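Local atomic coordinates of alpha,alpha-trehalose-phosphate synthase (UDP-forming) (Burkholderia multivorans, PDB entry 5UOF), a protein that belongs to glycosyltransferase family 20 and adopts the GT-B architecture of two Rossmann-like domains facing each other across a cleft. Residues 46-51 with 71-76; 52-57 with 77-82; 139-144 with 163-168; 193-198 with 372-377. All blocks are in the same frame, centred on the assembly; numbering follows the deposited sequence. Where two conformers were deposited one is given.

Contact 1: residues 46-51 with 71-76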
# COMPACT_ATOMS: atom_id res chain seq x y z
N VAL A 46 37.03 7.42 5.47
CA VAL A 46 36.92 6.10 6.08
C VAL A 46 35.63 5.46 5.59
O VAL A 46 34.58 6.12 5.56
CB VAL A 46 36.94 6.18 7.62
CG1 VAL A 46 36.93 4.78 8.24
CG2 VAL A 46 38.14 6.98 8.11
N TRP A 47 35.70 4.20 5.20
CA TRP A 47 34.53 3.37 4.92
C TRP A 47 34.42 2.38 6.06
O TRP A 47 35.34 1.58 6.29
CB TRP A 47 34.66 2.66 3.57
CG TRP A 47 33.39 2.05 3.03
CD1 TRP A 47 32.22 1.82 3.69
CD2 TRP A 47 33.18 1.59 1.69
NE1 TRP A 47 31.30 1.25 2.85
CE2 TRP A 47 31.87 1.10 1.61
CE3 TRP A 47 33.99 1.56 0.54
CZ2 TRP A 47 31.34 0.58 0.43
CZ3 TRP A 47 33.46 1.04 -0.62
CH2 TRP A 47 32.15 0.55 -0.67
N PHE A 48 33.31 2.46 6.79
CA PHE A 48 33.06 1.65 7.98
C PHE A 48 31.91 0.69 7.70
O PHE A 48 30.90 1.09 7.12
CB PHE A 48 32.74 2.56 9.18
CG PHE A 48 32.25 1.82 10.39
CD1 PHE A 48 33.14 1.31 11.32
CD2 PHE A 48 30.89 1.67 10.62
CE1 PHE A 48 32.68 0.64 12.44
CE2 PHE A 48 30.42 1.01 11.74
CZ PHE A 48 31.32 0.49 12.65
N GLY A 49 32.08 -0.56 8.12
CA GLY A 49 31.02 -1.53 7.97
C GLY A 49 31.52 -2.94 8.18
O GLY A 49 32.65 -3.17 8.64
N TRP A 50 30.67 -3.89 7.81
CA TRP A 50 30.94 -5.32 7.96
C TRP A 50 32.04 -5.78 7.01
O TRP A 50 32.11 -5.33 5.86
CB TRP A 50 29.67 -6.11 7.68
CG TRP A 50 29.74 -7.58 7.93
CD1 TRP A 50 30.46 -8.21 8.89
CD2 TRP A 50 29.04 -8.60 7.21
NE1 TRP A 50 30.26 -9.57 8.82
CE2 TRP A 50 29.39 -9.83 7.79
CE3 TRP A 50 28.16 -8.59 6.12
CZ2 TRP A 50 28.88 -11.05 7.32
CZ3 TRP A 50 27.66 -9.80 5.66
CH2 TRP A 50 28.02 -11.01 6.26
N ASN A 51 32.88 -6.70 7.48
CA ASN A 51 33.90 -7.30 6.63
C ASN A 51 33.42 -8.58 5.94
O ASN A 51 34.22 -9.25 5.27
CB ASN A 51 35.19 -7.59 7.43
CG ASN A 51 34.95 -8.49 8.64
OD1 ASN A 51 33.88 -9.07 8.80
ND2 ASN A 51 35.96 -8.62 9.49
N THR A 71 40.82 4.77 4.31
CA THR A 71 40.87 3.82 5.42
C THR A 71 39.62 2.97 5.41
O THR A 71 38.51 3.48 5.24
CB THR A 71 41.02 4.55 6.75
OG1 THR A 71 42.21 5.36 6.72
CG2 THR A 71 41.13 3.56 7.90
N TYR A 72 39.80 1.66 5.57
CA TYR A 72 38.69 0.73 5.68
C TYR A 72 38.65 0.22 7.12
O TYR A 72 39.61 -0.41 7.59
CB TYR A 72 38.83 -0.42 4.69
CG TYR A 72 38.94 0.06 3.25
CD1 TYR A 72 37.80 0.23 2.47
CD2 TYR A 72 40.18 0.35 2.69
CE1 TYR A 72 37.89 0.68 1.17
CE2 TYR A 72 40.27 0.80 1.38
CZ TYR A 72 39.12 0.96 0.63
OH TYR A 72 39.20 1.41 -0.68
N ALA A 73 37.57 0.54 7.83
CA ALA A 73 37.39 0.22 9.24
C ALA A 73 36.26 -0.80 9.34
O ALA A 73 35.09 -0.46 9.14
CB ALA A 73 37.07 1.47 10.06
N THR A 74 36.60 -2.05 9.65
CA THR A 74 35.65 -3.14 9.51
C THR A 74 35.58 -3.98 10.77
O THR A 74 36.56 -4.11 11.51
CB THR A 74 35.99 -4.04 8.31
OG1 THR A 74 37.32 -4.57 8.47
CG2 THR A 74 35.94 -3.24 7.01
N VAL A 75 34.40 -4.56 11.00
CA VAL A 75 34.18 -5.54 12.05
C VAL A 75 33.56 -6.78 11.43
O VAL A 75 32.89 -6.71 10.39
CB VAL A 75 33.27 -5.00 13.19
CG1 VAL A 75 33.91 -3.81 13.88
CG2 VAL A 75 31.90 -4.64 12.65
N GLY A 76 33.80 -7.92 12.06
CA GLY A 76 32.95 -9.07 11.83
C GLY A 76 31.66 -8.93 12.61
O GLY A 76 31.49 -8.01 13.41
O HOH W 1 38.01 -6.78 9.77

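Contact 2: residues 52-57 with 77-82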
# COMPACT_ATOMS: atom_id res chain seq x y z
N GLY A 52 32.14 -8.94 6.07
CA GLY A 52 31.64 -10.14 5.46
C GLY A 52 31.91 -11.43 6.22
O GLY A 52 31.52 -12.50 5.75
N GLU A 53 32.55 -11.36 7.39
CA GLU A 53 32.93 -12.54 8.15
C GLU A 53 32.03 -12.70 9.37
O GLU A 53 31.55 -11.71 9.94
CB GLU A 53 34.39 -12.47 8.61
CG GLU A 53 35.38 -12.03 7.55
CD GLU A 53 35.82 -13.15 6.63
OE1 GLU A 53 34.95 -13.92 6.17
OE2 GLU A 53 37.04 -13.27 6.37
N ILE A 54 31.83 -13.94 9.78
CA ILE A 54 31.18 -14.27 11.04
C ILE A 54 32.26 -14.57 12.08
O ILE A 54 33.23 -15.27 11.78
CB ILE A 54 30.21 -15.45 10.89
CG1 ILE A 54 29.08 -15.08 9.94
CG2 ILE A 54 29.64 -15.86 12.24
CD1 ILE A 54 28.24 -13.93 10.45
N VAL A 55 32.09 -14.03 13.28
CA VAL A 55 33.04 -14.22 14.37
C VAL A 55 32.31 -14.80 15.57
O VAL A 55 31.09 -14.65 15.72
CB VAL A 55 33.76 -12.90 14.73
CG1 VAL A 55 34.66 -12.45 13.59
CG2 VAL A 55 32.74 -11.82 15.06
N GLY A 56 33.07 -15.48 16.43
CA GLY A 56 32.45 -16.15 17.57
C GLY A 56 31.90 -15.18 18.60
O GLY A 56 30.74 -15.28 19.01
N THR A 57 32.73 -14.23 19.02
CA THR A 57 32.36 -13.17 19.94
C THR A 57 32.53 -11.83 19.24
O THR A 57 33.30 -11.72 18.27
CB THR A 57 33.23 -13.20 21.21
OG1 THR A 57 34.62 -13.21 20.84
CG2 THR A 57 32.92 -14.45 22.03
N LEU A 77 30.73 -9.84 12.34
CA LEU A 77 29.47 -9.93 13.07
C LEU A 77 29.36 -11.32 13.68
O LEU A 77 29.76 -12.31 13.07
CB LEU A 77 28.29 -9.67 12.14
CG LEU A 77 28.17 -8.28 11.50
CD1 LEU A 77 27.13 -8.29 10.38
CD2 LEU A 77 27.83 -7.24 12.57
N THR A 78 28.82 -11.40 14.90
CA THR A 78 28.46 -12.72 15.41
C THR A 78 27.25 -13.24 14.63
O THR A 78 26.61 -12.51 13.88
CB THR A 78 28.13 -12.68 16.90
OG1 THR A 78 26.97 -11.87 17.12
CG2 THR A 78 29.31 -12.14 17.71
N ARG A 79 26.95 -14.53 14.80
CA ARG A 79 25.74 -15.08 14.18
C ARG A 79 24.50 -14.36 14.68
O ARG A 79 23.58 -14.06 13.91
CB ARG A 79 25.64 -16.58 14.43
CG ARG A 79 24.33 -17.21 13.94
CD ARG A 79 24.19 -17.10 12.44
NE ARG A 79 25.28 -17.77 11.74
CZ ARG A 79 25.52 -17.68 10.44
NH1 ARG A 79 24.74 -16.94 9.66
NH2 ARG A 79 26.54 -18.34 9.91
N ARG A 80 24.46 -14.05 15.98
CA ARG A 80 23.32 -13.33 16.53
C ARG A 80 23.21 -11.93 15.94
O ARG A 80 22.12 -11.48 15.61
CB ARG A 80 23.43 -13.25 18.05
CG ARG A 80 22.42 -12.32 18.71
CD ARG A 80 22.44 -12.47 20.22
NE ARG A 80 21.43 -11.65 20.89
CZ ARG A 80 21.70 -10.58 21.63
NH1 ARG A 80 22.96 -10.19 21.81
NH2 ARG A 80 20.71 -9.90 22.19
N ASP A 81 24.35 -11.23 15.81
CA ASP A 81 24.33 -9.91 15.20
C ASP A 81 23.93 -9.99 13.72
O ASP A 81 23.14 -9.18 13.24
CB ASP A 81 25.69 -9.23 15.35
CG ASP A 81 25.99 -8.82 16.78
OD1 ASP A 81 25.06 -8.83 17.62
OD2 ASP A 81 27.16 -8.49 17.07
N TYR A 82 24.49 -10.97 13.00
CA TYR A 82 24.11 -11.15 11.60
C TYR A 82 22.62 -11.39 11.45
O TYR A 82 21.97 -10.81 10.58
CB TYR A 82 24.89 -12.32 10.98
CG TYR A 82 24.48 -12.58 9.54
CD1 TYR A 82 25.12 -11.93 8.49
CD2 TYR A 82 23.44 -13.46 9.24
CE1 TYR A 82 24.74 -12.16 7.17
CE2 TYR A 82 23.05 -13.69 7.93
CZ TYR A 82 23.71 -13.04 6.90
OH TYR A 82 23.34 -13.26 5.60
O HOH W 2 28.77 -16.21 16.18

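Contact 3: residues 139-144 with 163-168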
# COMPACT_ATOMS: atom_id res chain seq x y z
N HIS A 139 24.09 4.66 4.63
CA HIS A 139 23.38 4.15 3.46
C HIS A 139 22.36 3.08 3.81
O HIS A 139 22.71 2.03 4.35
CB HIS A 139 24.37 3.61 2.43
CG HIS A 139 25.10 4.70 1.74
ND1 HIS A 139 24.67 5.23 0.53
CD2 HIS A 139 26.16 5.45 2.12
CE1 HIS A 139 25.47 6.23 0.19
NE2 HIS A 139 26.38 6.38 1.14
N ASP A 140 21.09 3.39 3.51
CA ASP A 140 19.99 2.45 3.32
C ASP A 140 19.36 1.91 4.60
O ASP A 140 19.80 2.20 5.72
CB ASP A 140 20.42 1.28 2.43
CG ASP A 140 19.32 0.86 1.46
OD1 ASP A 140 18.28 1.57 1.39
OD2 ASP A 140 19.47 -0.18 0.78
N TYR A 141 18.30 1.12 4.41
CA TYR A 141 17.30 0.90 5.45
C TYR A 141 17.80 0.04 6.61
O TYR A 141 17.22 0.12 7.70
CB TYR A 141 16.04 0.29 4.82
CG TYR A 141 16.26 -1.07 4.18
CD1 TYR A 141 16.79 -1.19 2.90
CD2 TYR A 141 15.95 -2.23 4.88
CE1 TYR A 141 17.00 -2.43 2.34
CE2 TYR A 141 16.15 -3.48 4.32
CZ TYR A 141 16.68 -3.57 3.05
OH TYR A 141 16.88 -4.82 2.51
N HIS A 142 18.83 -0.80 6.42
CA HIS A 142 19.34 -1.58 7.54
C HIS A 142 19.95 -0.70 8.61
O HIS A 142 20.09 -1.13 9.76
CB HIS A 142 20.42 -2.59 7.08
CG HIS A 142 19.93 -3.62 6.11
ND1 HIS A 142 19.15 -4.69 6.49
CD2 HIS A 142 20.17 -3.78 4.79
CE1 HIS A 142 18.90 -5.45 5.44
NE2 HIS A 142 19.50 -4.92 4.39
N LEU A 143 20.35 0.52 8.24
CA LEU A 143 21.07 1.43 9.13
C LEU A 143 20.27 2.68 9.43
O LEU A 143 20.84 3.69 9.84
CB LEU A 143 22.42 1.80 8.51
CG LEU A 143 23.45 0.68 8.41
CD1 LEU A 143 24.55 1.03 7.41
CD2 LEU A 143 24.02 0.40 9.80
N LEU A 144 18.97 2.66 9.18
CA LEU A 144 18.14 3.83 9.47
C LEU A 144 18.33 4.41 10.87
O LEU A 144 18.47 5.65 10.98
CB LEU A 144 16.68 3.45 9.17
CG LEU A 144 15.69 4.59 9.10
CD1 LEU A 144 14.62 4.23 8.11
CD2 LEU A 144 15.10 4.82 10.48
N LEU A 163 18.35 6.78 1.43
CA LEU A 163 17.51 5.59 1.31
C LEU A 163 17.53 5.12 -0.14
O LEU A 163 17.11 5.86 -1.04
CB LEU A 163 16.09 5.91 1.75
CG LEU A 163 15.16 4.69 1.86
CD1 LEU A 163 15.62 3.79 3.03
CD2 LEU A 163 13.72 5.18 2.05
N HIS A 164 18.00 3.90 -0.37
CA HIS A 164 18.08 3.38 -1.73
C HIS A 164 16.78 2.76 -2.22
O HIS A 164 16.59 2.62 -3.43
CB HIS A 164 19.21 2.35 -1.84
CG HIS A 164 20.57 2.93 -1.62
ND1 HIS A 164 21.52 2.98 -2.62
CD2 HIS A 164 21.13 3.50 -0.54
CE1 HIS A 164 22.62 3.55 -2.15
NE2 HIS A 164 22.41 3.87 -0.89
N ILE A 165 15.88 2.39 -1.31
CA ILE A 165 14.60 1.76 -1.65
C ILE A 165 13.52 2.84 -1.58
O ILE A 165 13.81 3.97 -1.17
CB ILE A 165 14.32 0.58 -0.70
CG1 ILE A 165 14.17 1.06 0.74
CG2 ILE A 165 15.45 -0.45 -0.80
CD1 ILE A 165 13.62 -0.02 1.65
N PRO A 166 12.29 2.56 -2.01
CA PRO A 166 11.23 3.58 -1.92
C PRO A 166 10.94 3.98 -0.48
O PRO A 166 11.25 3.25 0.46
CB PRO A 166 10.01 2.88 -2.54
CG PRO A 166 10.60 1.76 -3.39
CD PRO A 166 11.77 1.30 -2.56
N PHE A 167 10.37 5.17 -0.32
CA PHE A 167 9.79 5.52 0.98
C PHE A 167 8.28 5.60 0.80
O PHE A 167 7.80 6.42 0.01
CB PHE A 167 10.33 6.83 1.54
CG PHE A 167 10.00 7.01 2.99
CD1 PHE A 167 10.76 6.38 3.95
CD2 PHE A 167 8.92 7.78 3.39
CE1 PHE A 167 10.45 6.51 5.31
CE2 PHE A 167 8.61 7.93 4.74
CZ PHE A 167 9.38 7.30 5.70
N PRO A 168 7.52 4.75 1.50
CA PRO A 168 6.08 4.68 1.25
C PRO A 168 5.33 5.88 1.81
O PRO A 168 5.75 6.52 2.77
CB PRO A 168 5.67 3.39 1.96
CG PRO A 168 6.63 3.29 3.12
CD PRO A 168 7.94 3.88 2.61

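Contact 4: residues 193-198 with 372-377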
# COMPACT_ATOMS: atom_id res chain seq x y z
N GLY A 193 18.15 11.88 2.38
CA GLY A 193 18.04 11.84 0.93
C GLY A 193 17.27 10.62 0.46
O GLY A 193 17.34 9.55 1.07
N PHE A 194 16.54 10.81 -0.63
CA PHE A 194 15.68 9.80 -1.22
C PHE A 194 15.97 9.66 -2.71
O PHE A 194 16.60 10.53 -3.33
CB PHE A 194 14.20 10.15 -1.02
CG PHE A 194 13.80 10.26 0.42
CD1 PHE A 194 13.38 9.15 1.11
CD2 PHE A 194 13.87 11.48 1.08
CE1 PHE A 194 13.03 9.24 2.45
CE2 PHE A 194 13.52 11.59 2.41
CZ PHE A 194 13.09 10.46 3.09
N GLN A 195 15.47 8.58 -3.30
CA GLN A 195 15.68 8.37 -4.73
C GLN A 195 14.89 9.37 -5.57
O GLN A 195 15.43 9.94 -6.53
CB GLN A 195 15.31 6.93 -5.12
CG GLN A 195 16.29 5.86 -4.56
CD GLN A 195 17.54 5.65 -5.43
OE1 GLN A 195 17.94 6.52 -6.22
NE2 GLN A 195 18.13 4.47 -5.31
N THR A 196 13.60 9.59 -5.25
CA THR A 196 12.74 10.36 -6.14
C THR A 196 11.99 11.43 -5.36
O THR A 196 11.89 11.38 -4.13
CB THR A 196 11.71 9.48 -6.86
OG1 THR A 196 10.77 8.95 -5.92
CG2 THR A 196 12.40 8.33 -7.61
N ASP A 197 11.44 12.40 -6.10
CA ASP A 197 10.61 13.42 -5.46
C ASP A 197 9.43 12.80 -4.73
O ASP A 197 9.02 13.30 -3.68
CB ASP A 197 10.11 14.43 -6.50
CG ASP A 197 9.49 15.66 -5.87
OD1 ASP A 197 10.22 16.40 -5.17
OD2 ASP A 197 8.28 15.89 -6.06
N ALA A 198 8.87 11.72 -5.27
CA ALA A 198 7.74 11.07 -4.63
C ALA A 198 8.12 10.51 -3.26
O ALA A 198 7.35 10.62 -2.31
CB ALA A 198 7.19 9.96 -5.52
N ASP A 372 10.16 -0.41 -7.23
CA ASP A 372 11.62 -0.35 -7.20
C ASP A 372 12.04 1.08 -6.88
O ASP A 372 11.54 2.03 -7.48
CB ASP A 372 12.18 -0.80 -8.56
CG ASP A 372 13.66 -1.18 -8.50
OD1 ASP A 372 14.46 -0.46 -7.86
OD2 ASP A 372 14.02 -2.20 -9.13
N GLY A 373 12.95 1.23 -5.92
CA GLY A 373 13.41 2.57 -5.57
C GLY A 373 13.98 3.32 -6.76
O GLY A 373 13.85 4.55 -6.84
N MET A 374 14.64 2.62 -7.68
CA MET A 374 15.23 3.27 -8.84
C MET A 374 15.22 2.30 -10.02
O MET A 374 14.46 2.49 -10.96
CB MET A 374 16.65 3.76 -8.51
CG MET A 374 17.39 4.42 -9.68
SD MET A 374 16.45 5.77 -10.44
CE MET A 374 16.17 6.87 -9.04
N ASN A 375 16.05 1.26 -9.92
CA ASN A 375 16.32 0.21 -10.91
C ASN A 375 17.44 0.64 -11.84
O ASN A 375 17.21 1.34 -12.84
CB ASN A 375 15.09 -0.20 -11.72
CG ASN A 375 15.31 -1.52 -12.42
OD1 ASN A 375 16.12 -1.60 -13.34
ND2 ASN A 375 14.64 -2.57 -11.95
N LEU A 376 18.66 0.22 -11.52
CA LEU A 376 19.80 0.57 -12.34
C LEU A 376 19.91 -0.29 -13.60
O LEU A 376 20.53 0.14 -14.58
CB LEU A 376 21.09 0.47 -11.52
CG LEU A 376 21.14 1.44 -10.32
CD1 LEU A 376 22.35 1.16 -9.45
CD2 LEU A 376 21.13 2.89 -10.79
N VAL A 377 19.30 -1.48 -13.61
CA VAL A 377 19.28 -2.26 -14.85
C VAL A 377 18.61 -1.47 -15.97
O VAL A 377 19.08 -1.49 -17.11
CB VAL A 377 18.59 -3.63 -14.62
CG1 VAL A 377 18.16 -4.26 -15.94
CG2 VAL A 377 19.54 -4.56 -13.87

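Contact 1: residues 46-51 with 71-76
Thr-71 lies beside Val-46 at the start of a parallel beta ladder, in which strand 70-77 pairs with strand 46-48 in the mixed sheet of the N-terminal Rossmann-like domain. Its carbonyl O accepts from Trp-47 N (2.9 Å), while the two side chains run alongside each other and point the same way. Tyr-72 projects from the other face, together with Trp-47. Here Trp-47 CE3 sits near the phenol plane, at the ring's edge, 4.0 Å from Tyr-72 CE1. The indole NE1 is engaged by Ser-16 OG, and helix 32-43 packs against both rings. Ala-73 returns to the first face, its CB 3.8 Å from Val-46 CG1 and 4.1 Å from Phe-48 CD1; its N donates to Trp-47 O and its O accepts from Gly-49 N, the alternation expected of parallel strands. At Thr-74 the hydroxyl stands between backbone N and carbonyl carbon (chi1 58°), where it shares a water that also accepts from Asn-51 ND2 (2.8 Å). Val-75 N reaches Gly-49 O in a longer bond of 3.3 Å, and Val-75 O accepts from Asn-51 N (2.9 Å) while lying near the plane of the Trp-50 ring. Gly-76 closes the series: its CA meets the edge of the Trp-50 indole and lies 3.2 Å from Asn-51 OD1, an oxygen hydrogen-bonded to Glu-53 N.

Contact 2: residues 52-57 with 77-82
A parallel beta bridge that runs directly into a capped helix joins Ile-54 to Leu-77, where strand 70-77 gives way to helix 79-86. Leu-77 N donates to Glu-53 O at 3.2 Å, almost straight, and Val-55 N donates to Leu-77 O at 2.9 Å. The second donor approaches from above the carbonyl plane, 44° out of it. Thr-78 then takes the N-cap position. Its OG1, placed between backbone N and carbonyl carbon (chi1 64°), accepts from Asp-81 N at 3.0 Å, while its CG2 packs on the loop after strand 53-54, 3.6 Å from Thr-57 C. Asp-81 is held in turn by a salt bridge from its OD1 to Arg-117 of helix 109-127.

Ile-54 supplies the apolar part, using several branches. Its CD1 crosses to Tyr-82, 3.8 Å from that residue's CB, with the two side chains at about a right angle. Its CG1 lies over one face of the Arg-79 guanidinium, toward the rim and 4.1 Å from NH2; the arginine chain folds back at chi2 and chi3 to bring the flat group there. Water 2 links the segments at the helix start, donating to Val-55 O (2.8 Å) and accepting from Arg-79 N (2.8 Å). The opening turn is thus served in two ways, with a threonine hydroxyl holding Asp-81 N and a bridging water holding Arg-79 N. The helix end would probably polarise that water, strengthening the bond it donates to the Val-55 carbonyl.

Contact 3: residues 139-144 with 163-168
His-139 and His-164 meet rim to rim, neither ring over the face of the other, with their planes turned 50° apart. Each contributes one nitrogen lying in the plane of the other's ring: His-139 ND1 and His-164 NE2 are 3.0 Å apart in a nearly straight hydrogen bond that either could donate. Asp-140 crosses His-164 obliquely, its carboxylate inclined 57° to the imidazole. Its OD1 accepts from His-164 N at 2.9 Å, but the donor comes from above the carboxylate plane. A bound 1,2-ethanediol lies near this side chain. Tyr-141 turns toward Ile-165 because its ring stands between backbone N and carbonyl carbon (chi1 63°). The two side chains cross at about a right angle, with Ile-165 CD1 3.6 Å from Tyr-141 CD1, and Leu-163 CD1 adds a contact at 4.0 Å to Tyr-141 CB. The phenol OH continues to Asn-91 of helix 89-98.

Both segments are loops leaving the C-terminal ends of the neighbouring parallel strands 135-139 and 159-162, the usual place for functional loops in a Rossmann-like sheet. They lead onward to helices 146-152 and 170-173, while helix 89-98 packs against Ile-165.

Contact 4: residues 193-198 with 372-377
The amide of Gln-195 presents one face to Met-374, whose CB lies over it, 3.6 Å from Gln-195 NE2, and whose CE sits above the oxygen on that same face, 3.3 Å from Gln-195 OE1. The polar ends of the amide are tied within their own domain, NE2 to His-164 O and OE1 to Ile-235 N, which fixes the rotation of the group. Bends at chi2 and chi3 bring the Met-374 methyl back over the glutamine; CE is 4.0 Å from Gln-195 CB. Gly-373 O completes the meeting, 3.3 Å from Gln-195 CB and 4.1 Å from Thr-196 CG2.

The other flat group, the Asp-372 carboxylate, shapes the second segment. Its OD1 accepts from Met-374 N at 3.1 Å on the anti side, tilted 31° from the carboxylate plane, forming an Asx turn. Its OD2 takes Asn-375 ND2 at 2.9 Å from above the carboxylate plane, and the same oxygen has a salt bridge to Lys-278. Both segments then enter capped helices, with Thr-196 and Asn-375 at the N-cap positions.

This is van der Waals packing between the two halves of the GT-B fold. Residues 193-198 connect strand 191-194 of the mixed N-terminal sheet to helix 197-209, whereas residues 372-377 follow strand 364-367 of the parallel second sheet and lead into helix 376-384.

Followed from the N terminus, the chain illustrates how local pairings build up to a domain interface. Contacts 1 and 2 cross: 46-51 and 52-57 are met in the same order by 71-76 and 77-82, so one returning strand and the helix after it close both loops, and Trp-50 packs on Leu-77 and Tyr-82 where the contacts join. Contact 3 comes later in series, closing the excursion through helix 146-152 and strand 159-162. Contact 4 closes the longest loop, from the N-terminal sheet to the second domain. It also touches contact 3, where Leu-163 N and Gly-193 O probably hydrogen-bond, linking the loops at the strand ends to the interdomain packing.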